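Local coordinates for Exo beta-1,2-glucooligosaccharide sophorohydrolase (non-reducing end) (Parabacteroides distasonis ATCC 8503, PDB 5Z06), which hydrolyses linear beta-1,2-glucan and beta-1,2-glucooligosaccharides of four or more units from the non-reducing end, releasing sophorose, at residues Leu444-Ser449 / Gly462-Met467; Ile468-Ala473 / Tyr479-Glu484; Gly489-Glu494 / Asp551-Tyr556; Leu686-Pro691 / Lys695-Ile700. All coordinates share one frame; numbering follows the deposited sequence.

Interaction 1. Residues Leu444-Ser449 / Gly462-Met467; sequences LYWHWS and GWNETM
The far, six-membered end of the Trp-446 indole meets Glu-465 and Thr-466. Glu-465 OE2 lies at the rim of the ring, near its plane and 3.5 Å from Trp-446 CH2, where the C-H edge offers a weakly positive partner to a carboxylate oxygen. Carboxylate and ring stand almost upright to each other, their planes 85° apart. Beside this, the Thr-466 methyl CG2 approaches Trp-446 CZ3 obliquely at 4.1 Å. A chi1 of -156° sets the indole trans to the main-chain nitrogen and carries the long ring towards 462-467.

Behind this first shell, Asn-464 OD1 takes the Thr-466 hydroxyl OG1 at 2.9 Å, in the amide plane on a lone pair, and Thr-466 N at 3.2 Å from above that plane, the second bond closing an Asx turn. A valine in place of Thr-466 would take away the hydroxyl bond and would probably leave the Asn-464 amide freer to turn. Asn-464 ND2 and Glu-465 OE1 bond one glycerol and Glu-465 OE2 another, weakly, so this corner may line a pocket.

Helix 392-408 lends Val-393 against Trp-446 and Thr-466, Trp-490 of helix 485-490 packs on Asn-464 and Thr-466, and helix 467-475 starts directly after Thr-466.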
# COMPACT_ATOMS: atom_id res chain seq x y z
N LEU A 444 -4.99 16.79 -23.56
CA LEU A 444 -4.40 17.26 -22.34
C LEU A 444 -3.09 16.55 -22.15
O LEU A 444 -2.93 15.42 -22.62
CB LEU A 444 -5.31 16.97 -21.12
CG LEU A 444 -6.53 17.86 -20.98
CD1 LEU A 444 -7.46 17.31 -19.91
CD2 LEU A 444 -6.09 19.28 -20.64
N TYR A 445 -2.17 17.21 -21.45
CA TYR A 445 -0.95 16.58 -20.97
C TYR A 445 -1.02 16.28 -19.48
O TYR A 445 -1.68 16.99 -18.71
CB TYR A 445 0.26 17.42 -21.32
CG TYR A 445 0.54 17.32 -22.81
CD1 TYR A 445 -0.24 18.03 -23.72
CD2 TYR A 445 1.53 16.48 -23.31
CE1 TYR A 445 -0.02 17.92 -25.08
CE2 TYR A 445 1.76 16.38 -24.67
CZ TYR A 445 0.99 17.11 -25.54
OH TYR A 445 1.18 17.02 -26.89
N TRP A 446 -0.32 15.21 -19.12
CA TRP A 446 -0.27 14.70 -17.76
C TRP A 446 0.47 15.68 -16.86
O TRP A 446 -0.01 15.98 -15.76
CB TRP A 446 0.41 13.32 -17.74
CG TRP A 446 0.06 12.47 -16.58
CD1 TRP A 446 0.14 12.79 -15.28
CD2 TRP A 446 -0.43 11.12 -16.64
NE1 TRP A 446 -0.29 11.74 -14.50
CE2 TRP A 446 -0.63 10.70 -15.30
CE3 TRP A 446 -0.69 10.23 -17.67
CZ2 TRP A 446 -1.12 9.44 -14.98
CZ3 TRP A 446 -1.17 8.96 -17.35
CH2 TRP A 446 -1.38 8.58 -16.02
N HIS A 447 1.61 16.19 -17.32
CA HIS A 447 2.50 16.93 -16.43
C HIS A 447 2.89 18.27 -16.98
O HIS A 447 2.94 18.45 -18.19
CB HIS A 447 3.80 16.15 -16.19
CG HIS A 447 3.62 14.72 -15.77
ND1 HIS A 447 3.59 13.68 -16.68
CD2 HIS A 447 3.56 14.14 -14.55
CE1 HIS A 447 3.48 12.53 -16.04
NE2 HIS A 447 3.47 12.78 -14.74
N TRP A 448 3.20 19.20 -16.08
CA TRP A 448 3.91 20.41 -16.46
C TRP A 448 4.88 20.77 -15.37
O TRP A 448 4.48 20.88 -14.22
CB TRP A 448 2.97 21.60 -16.71
CG TRP A 448 3.75 22.85 -17.01
CD1 TRP A 448 4.33 23.16 -18.19
CD2 TRP A 448 4.05 23.94 -16.12
NE1 TRP A 448 4.97 24.37 -18.11
CE2 TRP A 448 4.82 24.87 -16.85
CE3 TRP A 448 3.75 24.20 -14.78
CZ2 TRP A 448 5.29 26.06 -16.30
CZ3 TRP A 448 4.23 25.40 -14.21
CH2 TRP A 448 4.98 26.32 -14.99
N SER A 449 6.14 20.95 -15.74
CA SER A 449 7.21 21.27 -14.79
C SER A 449 7.51 22.77 -14.81
O SER A 449 7.64 23.33 -15.87
CB SER A 449 8.48 20.50 -15.14
OG SER A 449 9.60 21.07 -14.50
N GLY A 462 -7.28 7.90 -23.28
CA GLY A 462 -8.08 6.76 -22.81
C GLY A 462 -8.14 5.67 -23.87
O GLY A 462 -7.73 5.91 -24.99
N TRP A 463 -8.64 4.48 -23.57
CA TRP A 463 -9.08 4.07 -22.24
C TRP A 463 -7.90 3.89 -21.29
O TRP A 463 -6.97 3.12 -21.55
CB TRP A 463 -9.81 2.75 -22.31
CG TRP A 463 -10.16 2.18 -20.97
CD1 TRP A 463 -9.61 1.08 -20.36
CD2 TRP A 463 -11.12 2.70 -20.06
NE1 TRP A 463 -10.19 0.87 -19.14
CE2 TRP A 463 -11.12 1.85 -18.92
CE3 TRP A 463 -12.00 3.78 -20.10
CZ2 TRP A 463 -11.98 2.05 -17.85
CZ3 TRP A 463 -12.86 3.98 -19.01
CH2 TRP A 463 -12.84 3.12 -17.91
N ASN A 464 -7.95 4.66 -20.22
CA ASN A 464 -7.14 4.43 -19.05
C ASN A 464 -7.85 5.09 -17.86
O ASN A 464 -9.07 5.26 -17.88
CB ASN A 464 -5.67 4.88 -19.28
CG ASN A 464 -5.50 6.38 -19.43
OD1 ASN A 464 -6.46 7.15 -19.45
ND2 ASN A 464 -4.26 6.79 -19.53
N GLU A 465 -7.10 5.47 -16.84
CA GLU A 465 -7.70 5.98 -15.59
C GLU A 465 -8.08 7.43 -15.61
O GLU A 465 -8.64 7.93 -14.62
CB GLU A 465 -6.72 5.79 -14.42
CG GLU A 465 -5.45 6.65 -14.44
CD GLU A 465 -4.24 5.92 -14.98
OE1 GLU A 465 -4.41 5.30 -16.01
OE2 GLU A 465 -3.14 5.98 -14.43
N THR A 466 -7.78 8.13 -16.72
CA THR A 466 -7.76 9.56 -16.75
C THR A 466 -9.03 10.20 -17.29
O THR A 466 -9.00 11.38 -17.62
CB THR A 466 -6.55 10.09 -17.56
OG1 THR A 466 -6.80 9.96 -18.96
CG2 THR A 466 -5.27 9.33 -17.18
N MET A 467 -10.15 9.47 -17.37
CA MET A 467 -11.39 10.10 -17.88
C MET A 467 -11.78 11.36 -17.09
O MET A 467 -12.22 12.35 -17.69
CB MET A 467 -12.57 9.14 -17.89
CG MET A 467 -13.88 9.82 -18.31
SD MET A 467 -15.29 8.72 -18.44
CE MET A 467 -14.84 7.69 -19.82

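Interaction 2. Residues Ile468-Ala473 / Tyr479-Glu484; sequences ITYMLA and YGISPE
Ile-481 reaches back to Ala-473, on the helix the chain has just left, and its side chain can be followed outward to see how loop and helix fit. At CB the chain branches. CG1 sits between the backbone N and the carbonyl carbon (chi1 67°), a position that sends this longer branch over the helix, while CG2 lies beside the backbone N. CG1 comes 3.7 Å from Ala-473 CB. The terminal methyl CD1 presses closer still, 3.4 Å from the same Ala-473 CB, which is tighter than usual for two carbons; alanine's small methyl suits so close an approach. CD1 also approaches the Tyr-470 ring obliquely, 4.3 Å from CD2, one turn earlier. The phenol oxygen of Tyr-470 is engaged elsewhere, by Leu-460 O.

The backbone fixes the root of this side chain. Ile-481 N donates to Ala-473 O at 3.0 Å, from well above the carbonyl plane, and Gly-480 CA adds a C-H...O contact of 3.1 Å to that same oxygen. The bare CA of glycine probably makes it easier for the loop to lie so near the carbonyl.

Beyond Ile-481, Ser-482 OG accepts from Glu-484 N at 3.1 Å, a capping bond in the turn that leads into helix 485-490. The whole is a tight loop between consecutive helices, in which a carbonyl of the last turn of helix 467-475 is taken up by the chain on its way to the next, in a region assigned to a glucoamylase-like family of the six-hairpin clan.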
# COMPACT_ATOMS: atom_id res chain seq x y z
N ILE A 468 -11.63 11.30 -15.78
CA ILE A 468 -12.06 12.37 -14.89
C ILE A 468 -11.20 13.61 -15.07
O ILE A 468 -11.63 14.71 -14.78
CB ILE A 468 -12.06 11.94 -13.40
CG1 ILE A 468 -12.87 12.89 -12.53
CG2 ILE A 468 -10.64 11.82 -12.83
CD1 ILE A 468 -14.35 12.71 -12.66
N THR A 469 -9.95 13.40 -15.53
CA THR A 469 -9.06 14.50 -15.90
C THR A 469 -9.66 15.33 -17.04
O THR A 469 -9.68 16.57 -17.01
CB THR A 469 -7.67 13.97 -16.28
OG1 THR A 469 -7.27 12.94 -15.37
CG2 THR A 469 -6.67 15.10 -16.27
N TYR A 470 -10.19 14.64 -18.04
CA TYR A 470 -10.90 15.33 -19.12
C TYR A 470 -12.23 15.87 -18.64
O TYR A 470 -12.59 16.97 -18.98
CB TYR A 470 -11.10 14.42 -20.32
CG TYR A 470 -9.87 14.34 -21.17
CD1 TYR A 470 -8.90 13.38 -20.92
CD2 TYR A 470 -9.66 15.25 -22.21
CE1 TYR A 470 -7.78 13.31 -21.71
CE2 TYR A 470 -8.53 15.19 -22.99
CZ TYR A 470 -7.60 14.22 -22.73
OH TYR A 470 -6.48 14.17 -23.52
N MET A 471 -12.92 15.09 -17.84
CA MET A 471 -14.20 15.53 -17.32
C MET A 471 -14.01 16.84 -16.60
O MET A 471 -14.67 17.82 -16.93
CB MET A 471 -14.80 14.51 -16.38
CG MET A 471 -15.24 13.24 -17.07
SD MET A 471 -16.80 13.47 -17.93
CE MET A 471 -16.42 12.42 -19.31
N LEU A 472 -13.09 16.86 -15.64
CA LEU A 472 -12.93 18.03 -14.81
C LEU A 472 -12.38 19.19 -15.59
O LEU A 472 -12.81 20.32 -15.37
CB LEU A 472 -12.10 17.75 -13.56
CG LEU A 472 -12.88 16.89 -12.55
CD1 LEU A 472 -11.94 16.36 -11.47
CD2 LEU A 472 -13.99 17.67 -11.89
N ALA A 473 -11.47 18.91 -16.51
CA ALA A 473 -10.96 19.93 -17.41
C ALA A 473 -12.07 20.64 -18.15
O ALA A 473 -12.04 21.84 -18.27
CB ALA A 473 -9.95 19.35 -18.39
N TYR A 479 -11.21 27.97 -16.58
CA TYR A 479 -10.12 27.55 -17.45
C TYR A 479 -10.45 26.23 -18.10
O TYR A 479 -9.57 25.41 -18.31
CB TYR A 479 -8.84 27.43 -16.66
CG TYR A 479 -8.37 28.73 -16.06
CD1 TYR A 479 -7.82 29.73 -16.86
CD2 TYR A 479 -8.45 28.95 -14.68
CE1 TYR A 479 -7.38 30.91 -16.32
CE2 TYR A 479 -8.01 30.13 -14.11
CZ TYR A 479 -7.48 31.11 -14.94
OH TYR A 479 -7.03 32.29 -14.40
N GLY A 480 -11.73 26.05 -18.42
CA GLY A 480 -12.21 24.85 -19.01
C GLY A 480 -11.64 24.68 -20.38
O GLY A 480 -11.16 25.62 -21.01
N ILE A 481 -11.67 23.44 -20.83
CA ILE A 481 -11.32 23.09 -22.18
C ILE A 481 -12.63 22.72 -22.85
O ILE A 481 -13.66 22.46 -22.21
CB ILE A 481 -10.29 21.95 -22.25
CG1 ILE A 481 -10.87 20.62 -21.75
CG2 ILE A 481 -9.03 22.33 -21.48
CD1 ILE A 481 -9.86 19.48 -21.83
N SER A 482 -12.58 22.71 -24.17
CA SER A 482 -13.74 22.42 -24.99
C SER A 482 -14.20 20.98 -24.73
O SER A 482 -13.36 20.08 -24.61
CB SER A 482 -13.36 22.60 -26.46
OG SER A 482 -14.27 21.90 -27.30
N PRO A 483 -15.52 20.73 -24.67
CA PRO A 483 -15.97 19.35 -24.53
C PRO A 483 -15.50 18.42 -25.66
O PRO A 483 -15.42 17.20 -25.47
CB PRO A 483 -17.50 19.48 -24.48
CG PRO A 483 -17.81 20.79 -25.09
CD PRO A 483 -16.66 21.68 -24.71
N GLU A 484 -15.16 18.98 -26.82
CA GLU A 484 -14.60 18.20 -27.94
C GLU A 484 -13.32 17.49 -27.58
O GLU A 484 -13.00 16.46 -28.18
CB GLU A 484 -14.38 19.07 -29.21
CG GLU A 484 -15.61 19.26 -30.10
CD GLU A 484 -16.65 20.22 -29.54
OE1 GLU A 484 -16.37 20.95 -28.56
OE2 GLU A 484 -17.77 20.26 -30.10

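Interaction 3. Residues Gly489-Glu494 / Asp551-Tyr556; sequences GWASQE and DKYTNY
Ala-491 and Tyr-553 supply the apolar part of this contact, Ala-491 CB lying 4.2 Å from Tyr-553 CE2 and oblique to the ring. Alanine's small methyl meets the ring carbon without blocking the water bridge beside it. On one face of the same ring, Lys-552 CG sits over the centre, the aliphatic part of a lysine acting as a lid.

The polar link is a water. It donates to Ala-491 O at 2.6 Å and hydrogen-bonds Tyr-553 OH at 2.8 Å, lying in the plane of the ring at its edge. Ala-491 O also receives Gln-493 NE2 at 2.9 Å, an almost straight bond (166°) that comes from above the carbonyl plane. The glutamine chain folds back to make it, bent at chi2 (-61°), and NE2 gives a further bond to Met-512 O. Amide and phenol run alongside in opposite senses, planes 37° apart, Gln-493 NE2 to Tyr-553 OH being 3.8 Å, too long for a bond. A leucine in place of Gln-493 would remove the amide and is likely to leave Ala-491 O and Met-512 O without this shared donor.

Between side chains, Asp-551 OD2 takes Tyr-556 OH at 2.6 Å and also Tyr-486 OH. Asp-551 OD1 accepts Tyr-553 N and Thr-554 N, two and three residues on: an Asx turn and an Asx motif that shape the loop before helix 556-573, which water and packing join to the end of helix 485-490.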
# COMPACT_ATOMS: atom_id res chain seq x y z
N GLY A 489 -8.99 14.04 -27.61
CA GLY A 489 -7.92 13.67 -26.69
C GLY A 489 -8.14 12.34 -26.04
O GLY A 489 -7.59 11.32 -26.47
N TRP A 490 -8.94 12.34 -24.98
CA TRP A 490 -9.32 11.13 -24.28
C TRP A 490 -9.65 9.97 -25.25
O TRP A 490 -9.00 8.93 -25.20
CB TRP A 490 -10.49 11.42 -23.35
CG TRP A 490 -11.19 10.26 -22.93
CD1 TRP A 490 -12.37 9.82 -23.39
CD2 TRP A 490 -10.74 9.31 -21.96
NE1 TRP A 490 -12.73 8.66 -22.74
CE2 TRP A 490 -11.74 8.32 -21.85
CE3 TRP A 490 -9.62 9.23 -21.12
CZ2 TRP A 490 -11.65 7.24 -20.98
CZ3 TRP A 490 -9.54 8.15 -20.23
CH2 TRP A 490 -10.54 7.17 -20.18
N ALA A 491 -10.61 10.18 -26.15
CA ALA A 491 -11.02 9.14 -27.10
C ALA A 491 -10.47 9.39 -28.52
O ALA A 491 -11.10 9.05 -29.50
CB ALA A 491 -12.54 9.01 -27.12
N SER A 492 -9.29 9.99 -28.59
CA SER A 492 -8.64 10.30 -29.84
C SER A 492 -8.65 9.11 -30.78
O SER A 492 -8.29 8.00 -30.38
CB SER A 492 -7.18 10.68 -29.59
OG SER A 492 -6.51 10.94 -30.81
N GLN A 493 -9.04 9.37 -32.03
CA GLN A 493 -8.94 8.39 -33.09
C GLN A 493 -7.62 8.47 -33.86
O GLN A 493 -7.42 7.69 -34.78
CB GLN A 493 -10.14 8.53 -34.03
CG GLN A 493 -11.47 8.34 -33.32
CD GLN A 493 -11.58 6.95 -32.72
OE1 GLN A 493 -11.66 5.96 -33.44
NE2 GLN A 493 -11.55 6.87 -31.39
N GLU A 494 -6.71 9.35 -33.47
CA GLU A 494 -5.45 9.52 -34.19
C GLU A 494 -4.59 8.28 -34.12
O GLU A 494 -4.66 7.53 -33.15
CB GLU A 494 -4.62 10.68 -33.65
CG GLU A 494 -5.23 12.04 -33.88
CD GLU A 494 -4.32 13.18 -33.48
OE1 GLU A 494 -3.27 12.93 -32.81
OE2 GLU A 494 -4.65 14.33 -33.83
N ASP A 551 -21.12 8.39 -23.44
CA ASP A 551 -20.57 9.08 -24.61
C ASP A 551 -21.18 8.44 -25.87
O ASP A 551 -22.14 7.66 -25.77
CB ASP A 551 -19.03 9.10 -24.58
CG ASP A 551 -18.39 7.72 -24.72
OD1 ASP A 551 -19.03 6.71 -25.09
OD2 ASP A 551 -17.19 7.65 -24.45
N LYS A 552 -20.64 8.75 -27.05
CA LYS A 552 -21.21 8.19 -28.28
C LYS A 552 -21.02 6.67 -28.42
O LYS A 552 -21.75 6.02 -29.15
CB LYS A 552 -20.71 8.97 -29.50
CG LYS A 552 -19.30 8.69 -29.98
CD LYS A 552 -18.77 9.85 -30.85
CE LYS A 552 -17.96 9.41 -32.08
NZ LYS A 552 -18.84 9.17 -33.26
N TYR A 553 -20.07 6.12 -27.68
CA TYR A 553 -19.72 4.69 -27.73
C TYR A 553 -20.41 3.78 -26.74
O TYR A 553 -20.79 2.68 -27.08
CB TYR A 553 -18.25 4.56 -27.48
CG TYR A 553 -17.45 5.41 -28.41
CD1 TYR A 553 -17.52 5.21 -29.78
CD2 TYR A 553 -16.64 6.40 -27.94
CE1 TYR A 553 -16.77 5.98 -30.66
CE2 TYR A 553 -15.88 7.18 -28.80
CZ TYR A 553 -15.95 6.96 -30.16
OH TYR A 553 -15.19 7.74 -31.00
N THR A 554 -20.53 4.21 -25.49
CA THR A 554 -21.08 3.36 -24.45
C THR A 554 -21.51 4.19 -23.27
O THR A 554 -21.00 5.30 -23.04
CB THR A 554 -20.02 2.31 -23.96
OG1 THR A 554 -20.60 1.42 -22.99
CG2 THR A 554 -18.76 2.97 -23.37
N ASN A 555 -22.43 3.63 -22.50
CA ASN A 555 -22.62 4.04 -21.12
C ASN A 555 -21.47 3.44 -20.28
O ASN A 555 -21.11 2.27 -20.48
CB ASN A 555 -23.93 3.49 -20.63
CG ASN A 555 -24.12 3.76 -19.17
OD1 ASN A 555 -23.90 2.88 -18.32
ND2 ASN A 555 -24.47 5.00 -18.85
N TYR A 556 -20.91 4.21 -19.35
CA TYR A 556 -19.73 3.75 -18.61
C TYR A 556 -19.98 2.77 -17.46
O TYR A 556 -19.15 1.91 -17.24
CB TYR A 556 -18.75 4.91 -18.26
CG TYR A 556 -18.00 5.19 -19.50
CD1 TYR A 556 -16.91 4.42 -19.85
CD2 TYR A 556 -18.50 6.08 -20.42
CE1 TYR A 556 -16.27 4.59 -21.05
CE2 TYR A 556 -17.86 6.27 -21.63
CZ TYR A 556 -16.75 5.52 -21.95
OH TYR A 556 -16.12 5.71 -23.15
O HOH W 1 -13.38 9.82 -30.35

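Interaction 4. Residues Leu686-Pro691 / Lys695-Ile700; sequences LFMSHP and KGIQKI
Pro-691 O accepts the backbone N-H of Lys-695 at 3.0 Å in a nearly straight bond (172°), the donor tilted only slightly from the carbonyl plane. The lysine's aliphatic chain runs by the same oxygen, with Lys-695 CD 3.6 Å from Pro-691 O. Its bends at chi2 and chi4 carry the amino group back beside the proline, NZ ending 4.4 Å from Pro-691 CB. Both residues are exposed, as suits a charged end and a ring that starts a helix: proline has no N-H to offer, and the first turn asks for none. His-690 is at the N-cap; its ND1 accepts weakly from Asp-692 N, capping the helix start, and Pro-691 CD rests over one face of its imidazole, towards the rim.

The buried half of the contact is apolar. All three Met-688 torsions are close to -60°, so the flexible thioether curls round and brings its methyl CE to 4.3 Å from Ile-697 CG1. Leu-544, from a loop, touches both side chains.

Leu-686 O is gripped twice by Ser-689, by its N at 3.1 Å and by its OG at 2.7 Å, the latter in the carbonyl plane on a lone pair; Gln-407 also bonds that hydroxyl. A short connection thus leads from helix 682-688 to helix 691-702, an i to i+4 bond in the first turn of an N-capped, proline-led helix meeting a methionine-isoleucine contact across the bend.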
# COMPACT_ATOMS: atom_id res chain seq x y z
N LEU A 686 -23.18 13.15 -4.49
CA LEU A 686 -22.55 14.40 -4.12
C LEU A 686 -21.88 15.04 -5.33
O LEU A 686 -22.25 16.14 -5.77
CB LEU A 686 -21.54 14.18 -3.01
CG LEU A 686 -22.15 13.92 -1.64
CD1 LEU A 686 -21.06 13.40 -0.72
CD2 LEU A 686 -22.81 15.17 -1.06
N PHE A 687 -20.94 14.30 -5.91
CA PHE A 687 -20.20 14.80 -7.05
C PHE A 687 -21.11 15.23 -8.19
O PHE A 687 -20.91 16.28 -8.75
CB PHE A 687 -19.27 13.74 -7.56
CG PHE A 687 -18.36 14.23 -8.67
CD1 PHE A 687 -17.31 15.09 -8.38
CD2 PHE A 687 -18.59 13.87 -9.97
CE1 PHE A 687 -16.48 15.56 -9.39
CE2 PHE A 687 -17.76 14.33 -10.99
CZ PHE A 687 -16.70 15.17 -10.69
N MET A 688 -22.08 14.38 -8.52
CA MET A 688 -22.96 14.61 -9.64
C MET A 688 -23.94 15.77 -9.45
O MET A 688 -24.50 16.24 -10.42
CB MET A 688 -23.73 13.33 -10.00
CG MET A 688 -22.85 12.19 -10.51
SD MET A 688 -21.84 12.58 -11.95
CE MET A 688 -23.13 12.91 -13.15
N SER A 689 -24.15 16.21 -8.21
CA SER A 689 -24.94 17.41 -7.92
C SER A 689 -24.19 18.70 -8.11
O SER A 689 -24.80 19.76 -7.99
CB SER A 689 -25.48 17.40 -6.48
OG SER A 689 -24.44 17.63 -5.56
N HIS A 690 -22.89 18.63 -8.36
CA HIS A 690 -22.10 19.85 -8.47
C HIS A 690 -22.45 20.56 -9.79
O HIS A 690 -22.50 19.92 -10.83
CB HIS A 690 -20.62 19.60 -8.37
CG HIS A 690 -19.82 20.85 -8.23
ND1 HIS A 690 -19.58 21.70 -9.28
CD2 HIS A 690 -19.19 21.39 -7.16
CE1 HIS A 690 -18.85 22.72 -8.87
NE2 HIS A 690 -18.58 22.56 -7.58
N PRO A 691 -22.72 21.87 -9.73
CA PRO A 691 -23.18 22.54 -10.93
C PRO A 691 -22.20 22.43 -12.09
O PRO A 691 -22.63 22.16 -13.18
CB PRO A 691 -23.37 23.99 -10.49
CG PRO A 691 -23.60 23.93 -9.02
CD PRO A 691 -23.00 22.65 -8.51
N LYS A 695 -22.93 20.70 -15.81
CA LYS A 695 -22.68 21.42 -17.07
C LYS A 695 -21.72 20.69 -18.00
O LYS A 695 -21.96 20.62 -19.20
CB LYS A 695 -22.18 22.86 -16.86
CG LYS A 695 -23.26 23.91 -17.01
CD LYS A 695 -24.29 23.82 -15.87
CE LYS A 695 -25.13 25.08 -15.69
NZ LYS A 695 -25.24 25.45 -14.24
N GLY A 696 -20.63 20.17 -17.45
CA GLY A 696 -19.61 19.52 -18.26
C GLY A 696 -20.13 18.25 -18.90
O GLY A 696 -19.86 17.99 -20.07
N ILE A 697 -20.89 17.48 -18.11
CA ILE A 697 -21.52 16.25 -18.59
C ILE A 697 -22.48 16.57 -19.72
O ILE A 697 -22.47 15.89 -20.76
CB ILE A 697 -22.29 15.54 -17.45
CG1 ILE A 697 -21.32 15.00 -16.39
CG2 ILE A 697 -23.19 14.43 -17.98
CD1 ILE A 697 -20.53 13.78 -16.77
N GLN A 698 -23.34 17.57 -19.49
CA GLN A 698 -24.28 18.03 -20.52
C GLN A 698 -23.52 18.33 -21.80
O GLN A 698 -23.87 17.84 -22.87
CB GLN A 698 -25.03 19.30 -20.11
CG GLN A 698 -26.14 19.11 -19.10
CD GLN A 698 -26.75 20.44 -18.64
OE1 GLN A 698 -26.50 21.51 -19.23
NE2 GLN A 698 -27.55 20.38 -17.57
N LYS A 699 -22.48 19.13 -21.67
CA LYS A 699 -21.69 19.55 -22.82
C LYS A 699 -21.11 18.36 -23.55
O LYS A 699 -21.10 18.34 -24.77
CB LYS A 699 -20.56 20.49 -22.42
CG LYS A 699 -21.00 21.88 -22.03
CD LYS A 699 -19.79 22.69 -21.61
CE LYS A 699 -20.21 24.07 -21.16
NZ LYS A 699 -18.98 24.79 -20.75
N ILE A 700 -20.60 17.37 -22.81
CA ILE A 700 -19.94 16.25 -23.47
C ILE A 700 -20.99 15.40 -24.15
O ILE A 700 -20.82 15.03 -25.31
CB ILE A 700 -19.10 15.39 -22.50
CG1 ILE A 700 -17.91 16.20 -21.98
CG2 ILE A 700 -18.58 14.16 -23.23
CD1 ILE A 700 -17.31 15.66 -20.70

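How the interactions relate
Interactions 1, 2 and 3 meet around Tyr-470 and Trp-490. Tyr-470 OH of interaction 2 bonds Leu-444 N of interaction 1 at 3.0 Å, and Tyr-470 CZ packs 3.2 Å from Trp-490 N of interaction 3. Gly-462 N probably bonds Trp-490 O at 2.8 Å, joining interactions 1 and 3. Interaction 4 connects through interaction 2: Met-471 SD lies 3.6 Å from Ile-700 CD1, and Leu-472 packs on Phe-687. It does not touch interactions 1 or 3, their nearest atoms being about 7 Å and 5 Å away. The glycerol at interaction 1, probably from the crystallisation liquor, perhaps marks a pocket; the calcium ion belongs to the N-terminal region, held by residues such as Asp-175.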